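Long-range contacts in FAD-binding PCMH-type domain-containing protein (Gibberella zeae, PDB 6YJO), which probably oxidises oligosaccharides with the help of a covalently linked FAD, as a secreted fungal flavoprotein of the oxygen-dependent FAD-linked oxidoreductase family: residues K92-A97 against M494-Q499; P238-P243 against A315-W320. All coordinates share one frame; numbering follows the deposited sequence.

In the fold
The two contacts lie on opposite sides of the chain's centre, with their own centres about 42 Å apart, and share no element. Contact 1 is in the FAD-binding part. It joins strand 95-98, an outermost strand of a three-stranded parallel sheet, to the loop after helix 479-489, and it reaches the cofactor through A97. Contact 2 is in the other lobe, beside edge strand 314-315 and its neighbour 242-248 in a seven-stranded antiparallel sheet. Both are partly buried. Contact 1 mixes one main-chain bond and CA-H...O contacts with a cation-pi stack between two partly exposed residues and a buried apolar pair. Contact 2 is mostly backbone pairing, with threonine hydroxyls and one buried tryptophan added. In sequence, contact 2 is nested within contact 1.

Contact 1. Residues K92-A97 against M494-Q499; sequences KVRVSA and MFWNPQ. With FAD (flavin-adenine dinucleotide), chain C.
The approach to strand 95-98 of the FAD-binding domain meets the berberine-like C-terminal region where R94 lies flat on W496. The guanidinium and indole planes are only 9° apart. CZ of R94 sits 3.3 Å from the centroid of the five-membered ring of W496, almost on its normal, so this is a cation-pi stack. NH2 of R94 comes over NE1 of W496, but both are donors and no bond forms. R94 has CG anti to the carbonyl carbon (chi1 -72°), and its extended chain takes CD and NE past W496 CB and CG before the guanidinium covers the ring. A salt bridge from NH1 to E112 probably helps fix the rotation of the guanidinium. The opposite face of the indole carries P498 N of its own segment.

The parallel sheet is bordered here by an inverse gamma turn centred on F495. V95 N donates to M494 O (3.0 Å). In return, V95 O receives the CA-H of F495 almost straight, with CA 3.4 Å from O. M494 keeps CG anti to its backbone N (chi1 154°) and lies alongside V95; M494 CE touches V95 CG2 at 3.5 Å. Further along the strand, A97 O accepts the ribose hydroxyl O2B of FAD at 2.8 Å.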
loop_
_atom_site.group_PDB
_atom_site.type_symbol
_atom_site.label_atom_id
_atom_site.label_comp_id
_atom_site.label_asym_id
_atom_site.label_seq_id
_atom_site.Cartn_x
_atom_site.Cartn_y
_atom_site.Cartn_z
ATOM N N LYS A 92 -17.226 -11.518 -21.981
ATOM C CA LYS A 92 -17.712 -11.896 -20.652
ATOM C C LYS A 92 -16.580 -12.378 -19.746
ATOM O O LYS A 92 -16.774 -13.260 -18.907
ATOM C CB LYS A 92 -18.803 -12.968 -20.744
ATOM C CG LYS A 92 -19.748 -12.989 -19.539
ATOM C CD LYS A 92 -20.274 -14.393 -19.226
ATOM C CE LYS A 92 -19.494 -15.072 -18.099
ATOM N NZ LYS A 92 -18.809 -16.320 -18.540
ATOM N N VAL A 93 -15.384 -11.813 -19.909
ATOM C CA VAL A 93 -14.281 -12.076 -18.992
ATOM C C VAL A 93 -14.253 -10.992 -17.925
ATOM O O VAL A 93 -14.524 -9.815 -18.195
ATOM C CB VAL A 93 -12.925 -12.152 -19.727
ATOM C CG1 VAL A 93 -12.886 -13.337 -20.687
ATOM C CG2 VAL A 93 -12.602 -10.840 -20.447
ATOM N N ARG A 94 -13.939 -11.398 -16.701
ATOM C CA ARG A 94 -13.518 -10.445 -15.687
ATOM C C ARG A 94 -12.193 -9.822 -16.107
ATOM O O ARG A 94 -11.355 -10.474 -16.735
ATOM C CB ARG A 94 -13.395 -11.149 -14.336
ATOM C CG ARG A 94 -14.737 -11.516 -13.734
ATOM C CD ARG A 94 -14.598 -12.639 -12.737
ATOM N NE ARG A 94 -15.764 -12.745 -11.869
ATOM C CZ ARG A 94 -15.822 -13.524 -10.796
ATOM N NH1 ARG A 94 -14.777 -14.266 -10.459
ATOM N NH2 ARG A 94 -16.923 -13.561 -10.060
ATOM N N VAL A 95 -12.013 -8.547 -15.782
ATOM C CA VAL A 95 -10.838 -7.792 -16.198
ATOM C C VAL A 95 -10.191 -7.174 -14.968
ATOM O O VAL A 95 -10.882 -6.712 -14.056
ATOM C CB VAL A 95 -11.197 -6.697 -17.223
ATOM C CG1 VAL A 95 -9.943 -5.974 -17.687
ATOM C CG2 VAL A 95 -11.955 -7.295 -18.399
ATOM N N SER A 96 -8.863 -7.153 -14.957
ATOM C CA SER A 96 -8.100 -6.688 -13.809
ATOM C C SER A 96 -6.870 -5.945 -14.301
ATOM O O SER A 96 -6.205 -6.382 -15.241
ATOM C CB SER A 96 -7.697 -7.856 -12.905
ATOM O OG SER A 96 -8.744 -8.179 -12.005
ATOM N N ALA A 97 -6.576 -4.823 -13.658
ATOM C CA ALA A 97 -5.438 -3.990 -14.014
ATOM C C ALA A 97 -4.269 -4.303 -13.090
ATOM O O ALA A 97 -4.448 -4.505 -11.886
ATOM C CB ALA A 97 -5.796 -2.504 -13.928
ATOM N N MET A 494 -17.425 -6.827 -13.375
ATOM C CA MET A 494 -16.334 -7.090 -14.307
ATOM C C MET A 494 -14.979 -6.949 -13.618
ATOM O O MET A 494 -14.123 -7.837 -13.714
ATOM C CB MET A 494 -16.439 -6.137 -15.498
ATOM C CG MET A 494 -15.127 -5.849 -16.198
ATOM S SD MET A 494 -15.404 -5.177 -17.844
ATOM C CE MET A 494 -13.855 -4.338 -18.124
ATOM N N PHE A 495 -14.766 -5.839 -12.916
ATOM C CA PHE A 495 -13.505 -5.593 -12.218
ATOM C C PHE A 495 -13.549 -6.363 -10.908
ATOM O O PHE A 495 -13.910 -5.836 -9.855
ATOM C CB PHE A 495 -13.286 -4.101 -12.003
ATOM C CG PHE A 495 -13.385 -3.298 -13.262
ATOM C CD1 PHE A 495 -12.490 -3.506 -14.298
ATOM C CD2 PHE A 495 -14.374 -2.339 -13.414
ATOM C CE1 PHE A 495 -12.577 -2.773 -15.460
ATOM C CE2 PHE A 495 -14.466 -1.602 -14.575
ATOM C CZ PHE A 495 -13.565 -1.818 -15.599
ATOM N N TRP A 496 -13.170 -7.632 -10.979
ATOM C CA TRP A 496 -13.340 -8.571 -9.884
ATOM C C TRP A 496 -11.988 -8.931 -9.285
ATOM O O TRP A 496 -10.985 -9.019 -9.999
ATOM C CB TRP A 496 -14.046 -9.838 -10.376
ATOM C CG TRP A 496 -14.410 -10.792 -9.286
ATOM C CD1 TRP A 496 -15.606 -10.874 -8.635
ATOM C CD2 TRP A 496 -13.574 -11.807 -8.721
ATOM N NE1 TRP A 496 -15.567 -11.877 -7.699
ATOM C CE2 TRP A 496 -14.328 -12.464 -7.731
ATOM C CE3 TRP A 496 -12.260 -12.222 -8.955
ATOM C CZ2 TRP A 496 -13.813 -13.515 -6.976
ATOM C CZ3 TRP A 496 -11.750 -13.264 -8.206
ATOM C CH2 TRP A 496 -12.525 -13.899 -7.227
ATOM N N ASN A 497 -11.968 -9.120 -7.972
ATOM C CA ASN A 497 -10.836 -9.728 -7.289
ATOM C C ASN A 497 -11.354 -10.382 -6.017
ATOM O O ASN A 497 -12.446 -10.048 -5.542
ATOM C CB ASN A 497 -9.734 -8.705 -6.972
ATOM C CG ASN A 497 -10.170 -7.663 -5.967
ATOM O OD1 ASN A 497 -10.124 -7.896 -4.759
ATOM N ND2 ASN A 497 -10.584 -6.498 -6.461
ATOM N N PRO A 498 -10.602 -11.331 -5.452
ATOM C CA PRO A 498 -11.108 -12.067 -4.281
ATOM C C PRO A 498 -11.654 -11.190 -3.164
ATOM O O PRO A 498 -12.700 -11.520 -2.590
ATOM C CB PRO A 498 -9.878 -12.862 -3.832
ATOM C CG PRO A 498 -9.141 -13.120 -5.100
ATOM C CD PRO A 498 -9.331 -11.886 -5.942
ATOM N N GLN A 499 -10.987 -10.082 -2.835
ATOM C CA GLN A 499 -11.417 -9.207 -1.750
ATOM C C GLN A 499 -11.968 -7.886 -2.273
ATOM O O GLN A 499 -11.889 -6.858 -1.595
ATOM C CB GLN A 499 -10.264 -8.978 -0.778
ATOM C CG GLN A 499 -9.970 -10.217 0.049
ATOM C CD GLN A 499 -8.632 -10.176 0.765
ATOM O OE1 GLN A 499 -8.017 -9.119 0.911
ATOM N NE2 GLN A 499 -8.173 -11.339 1.214
HETATM P PA FAD C . -0.607 -4.322 -8.454
HETATM O O1A FAD C . -0.646 -5.782 -8.201
HETATM O O2A FAD C . -0.272 -3.943 -9.906
HETATM O O5B FAD C . -1.957 -3.640 -8.011
HETATM C C5B FAD C . -2.543 -3.906 -6.720
HETATM C C4B FAD C . -4.015 -3.598 -6.771
HETATM O O4B FAD C . -4.222 -2.364 -7.501
HETATM C C3B FAD C . -4.862 -4.651 -7.480
HETATM O O3B FAD C . -6.155 -4.742 -6.892
HETATM C C2B FAD C . -4.921 -4.111 -8.907
HETATM O O2B FAD C . -6.058 -4.585 -9.613
HETATM C C1B FAD C . -5.032 -2.612 -8.636
HETATM N N9A FAD C . -4.581 -1.771 -9.742
HETATM C C8A FAD C . -3.317 -1.679 -10.267
HETATM N N7A FAD C . -3.211 -0.841 -11.270
HETATM C C5A FAD C . -4.502 -0.345 -11.418
HETATM C C6A FAD C . -5.059 0.586 -12.311
HETATM N N6A FAD C . -4.370 1.214 -13.266
HETATM N N1A FAD C . -6.378 0.853 -12.187
HETATM C C2A FAD C . -7.075 0.231 -11.234
HETATM N N3A FAD C . -6.657 -0.663 -10.337
HETATM C C4A FAD C . -5.348 -0.913 -10.484
HETATM N N1 FAD C . 2.595 -0.217 1.105
HETATM C C2 FAD C . 2.675 0.833 1.975
HETATM O O2 FAD C . 1.665 1.431 2.362
HETATM N N3 FAD C . 3.913 1.246 2.440
HETATM C C4 FAD C . 5.133 0.689 2.108
HETATM O O4 FAD C . 6.173 1.141 2.584
HETATM C C4X FAD C . 5.035 -0.425 1.185
HETATM N N5 FAD C . 6.139 -1.012 0.816
HETATM C C5X FAD C . 6.042 -2.073 -0.072
HETATM C C6 FAD C . 7.200 -2.737 -0.458
HETATM C C7 FAD C . 7.164 -3.787 -1.367
HETATM C C7M FAD C . 8.449 -4.459 -1.774
HETATM C C8 FAD C . 5.923 -4.237 -1.850
HETATM C C8M FAD C . 5.835 -5.378 -2.826
HETATM C C9 FAD C . 4.757 -3.593 -1.447
HETATM C C9A FAD C . 4.808 -2.524 -0.562
HETATM N N10 FAD C . 3.645 -1.849 -0.144
HETATM C C10 FAD C . 3.719 -0.803 0.737
HETATM C "C1'" FAD C . 2.319 -2.291 -0.595
HETATM C "C2'" FAD C . 1.796 -1.540 -1.809
HETATM O "O2'" FAD C . 1.309 -0.258 -1.414
HETATM C "C3'" FAD C . 0.647 -2.342 -2.420
HETATM O "O3'" FAD C . 1.124 -3.655 -2.694
HETATM C "C4'" FAD C . 0.077 -1.755 -3.709
HETATM O "O4'" FAD C . -1.347 -1.846 -3.702
HETATM C "C5'" FAD C . 0.629 -2.471 -4.919
HETATM O "O5'" FAD C . 0.368 -1.682 -6.096
HETATM P P FAD C . 0.946 -2.108 -7.488
HETATM O O1P FAD C . 0.240 -1.325 -8.599
HETATM O O2P FAD C . 2.428 -2.024 -7.454
HETATM O O3P FAD C . 0.486 -3.643 -7.527
#

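Contact 2. Residues P238-P243 against A315-W320; sequences PETVTP and ASTGGW
V241 O is gripped by G318 N at 2.9 Å, and T317 CA lies 3.4 Å from V241 O in a CA-H...O contact. The return bond, V241 N to G318 O, is 3.1 Å. Together they make V241 and G318 an antiparallel hydrogen-bonded pair, a single beta bridge. It lies at the border of the antiparallel sheet, where strand 242-248 pairs with strand 314-315. Further along, S316 N reaches P243 O in a weak bond only.

Between these backbone bonds the side chains of T242 and T317 cross. T317 OG1 donates to T242 OG1 (3.2 Å). T242 OG1 is also bonded to G292 O, so the two hydroxyls form a short chain leading into the neighbouring loop. On T242, the methyl CG2 lies against S316 O, and T240 CG2 meets T317 CG2.

At the other end G319 is the N-cap residue of helix 320-326, and W320 begins the helix. The indole of W320 is set anti to the backbone N (chi1 157°). P238 brings its ring obliquely to this indole, with CD 3.6 Å from CE3. P238 O is 3.3 Å from CB of W320. A237 and Y291 also touch the tryptophan. V241 CG2 stands between its backbone N and carbonyl carbon (chi1 -33°) and comes to 3.0 Å from G319 O, a tight and probably strained spot. V241 CG1 is only loosely near CB of W320, and V241 also touches M323 of the same helix.

The chemistry thus changes along the contact, from backbone bonds and hydroxyls at the sheet border to apolar packing at the helix start. Both main-chain polar groups of V241 are satisfied by G318, while the hydroxyl chain from T317 through T242 to G292 ties the 315-320 segment to that loop.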
loop_
_atom_site.group_PDB
_atom_site.type_symbol
_atom_site.label_atom_id
_atom_site.label_comp_id
_atom_site.label_asym_id
_atom_site.label_seq_id
_atom_site.Cartn_x
_atom_site.Cartn_y
_atom_site.Cartn_z
ATOM N N PRO A 238 12.083 18.237 0.842
ATOM C CA PRO A 238 12.936 18.917 1.816
ATOM C C PRO A 238 14.403 18.700 1.486
ATOM O O PRO A 238 14.790 17.723 0.844
ATOM C CB PRO A 238 12.557 18.263 3.148
ATOM C CG PRO A 238 12.140 16.887 2.771
ATOM C CD PRO A 238 11.540 16.977 1.383
ATOM N N GLU A 239 15.224 19.647 1.929
ATOM C CA GLU A 239 16.659 19.603 1.690
ATOM C C GLU A 239 17.437 19.057 2.877
ATOM O O GLU A 239 18.601 18.672 2.710
ATOM C CB GLU A 239 17.172 21.010 1.341
ATOM C CG GLU A 239 16.874 22.062 2.399
ATOM C CD GLU A 239 17.390 23.441 2.018
ATOM O OE1 GLU A 239 17.775 23.634 0.843
ATOM O OE2 GLU A 239 17.415 24.331 2.893
ATOM N N THR A 240 16.816 19.001 4.053
ATOM C CA THR A 240 17.461 18.590 5.297
ATOM C C THR A 240 16.639 17.449 5.888
ATOM O O THR A 240 15.588 17.682 6.493
ATOM C CB THR A 240 17.563 19.775 6.255
ATOM O OG1 THR A 240 18.418 20.775 5.686
ATOM C CG2 THR A 240 18.112 19.344 7.605
ATOM N N VAL A 241 17.113 16.217 5.713
ATOM C CA VAL A 241 16.374 15.022 6.109
ATOM C C VAL A 241 17.327 14.091 6.846
ATOM O O VAL A 241 18.426 13.805 6.356
ATOM C CB VAL A 241 15.736 14.319 4.891
ATOM C CG1 VAL A 241 15.319 15.350 3.843
ATOM C CG2 VAL A 241 16.670 13.285 4.274
ATOM N N THR A 242 16.908 13.626 8.021
ATOM C CA THR A 242 17.748 12.796 8.887
ATOM C C THR A 242 17.121 11.428 9.118
ATOM O O THR A 242 16.230 11.289 9.976
ATOM C CB THR A 242 17.983 13.495 10.227
ATOM O OG1 THR A 242 18.464 14.827 9.997
ATOM C CG2 THR A 242 19.002 12.726 11.068
ATOM N N PRO A 243 17.539 10.393 8.396
ATOM C CA PRO A 243 17.198 9.028 8.810
ATOM C C PRO A 243 17.869 8.679 10.129
ATOM O O PRO A 243 18.886 9.260 10.510
ATOM C CB PRO A 243 17.735 8.154 7.668
ATOM C CG PRO A 243 17.906 9.074 6.503
ATOM C CD PRO A 243 18.191 10.431 7.073
ATOM N N ALA A 315 22.690 7.665 12.659
ATOM C CA ALA A 315 21.929 8.845 12.279
ATOM C C ALA A 315 22.793 9.699 11.368
ATOM O O ALA A 315 23.993 9.861 11.610
ATOM C CB ALA A 315 21.472 9.639 13.510
ATOM N N SER A 316 22.179 10.223 10.313
ATOM C CA SER A 316 22.907 10.953 9.290
ATOM C C SER A 316 21.939 11.903 8.600
ATOM O O SER A 316 20.765 11.575 8.423
ATOM C CB SER A 316 23.543 9.989 8.280
ATOM O OG SER A 316 24.167 10.693 7.223
ATOM N N THR A 317 22.434 13.077 8.224
ATOM C CA THR A 317 21.631 14.083 7.550
ATOM C C THR A 317 22.053 14.180 6.090
ATOM O O THR A 317 23.238 14.067 5.760
ATOM C CB THR A 317 21.778 15.448 8.232
ATOM O OG1 THR A 317 21.626 15.294 9.648
ATOM C CG2 THR A 317 20.728 16.430 7.718
ATOM N N GLY A 318 21.073 14.395 5.223
ATOM C CA GLY A 318 21.342 14.434 3.804
ATOM C C GLY A 318 20.127 14.858 3.006
ATOM O O GLY A 318 19.155 15.383 3.548
ATOM N N GLY A 319 20.202 14.623 1.696
ATOM C CA GLY A 319 19.142 15.023 0.797
ATOM C C GLY A 319 17.929 14.102 0.871
ATOM O O GLY A 319 17.936 13.059 1.520
ATOM N N TRP A 320 16.871 14.515 0.169
ATOM C CA TRP A 320 15.622 13.763 0.166
ATOM C C TRP A 320 15.758 12.481 -0.642
ATOM O O TRP A 320 15.262 11.427 -0.231
ATOM C CB TRP A 320 14.504 14.652 -0.387
ATOM C CG TRP A 320 13.307 13.936 -0.972
ATOM C CD1 TRP A 320 13.085 13.656 -2.290
ATOM C CD2 TRP A 320 12.159 13.454 -0.263
ATOM N NE1 TRP A 320 11.877 13.025 -2.443
ATOM C CE2 TRP A 320 11.288 12.886 -1.214
ATOM C CE3 TRP A 320 11.783 13.445 1.083
ATOM C CZ2 TRP A 320 10.069 12.308 -0.863
ATOM C CZ3 TRP A 320 10.571 12.871 1.431
ATOM C CH2 TRP A 320 9.729 12.311 0.463
#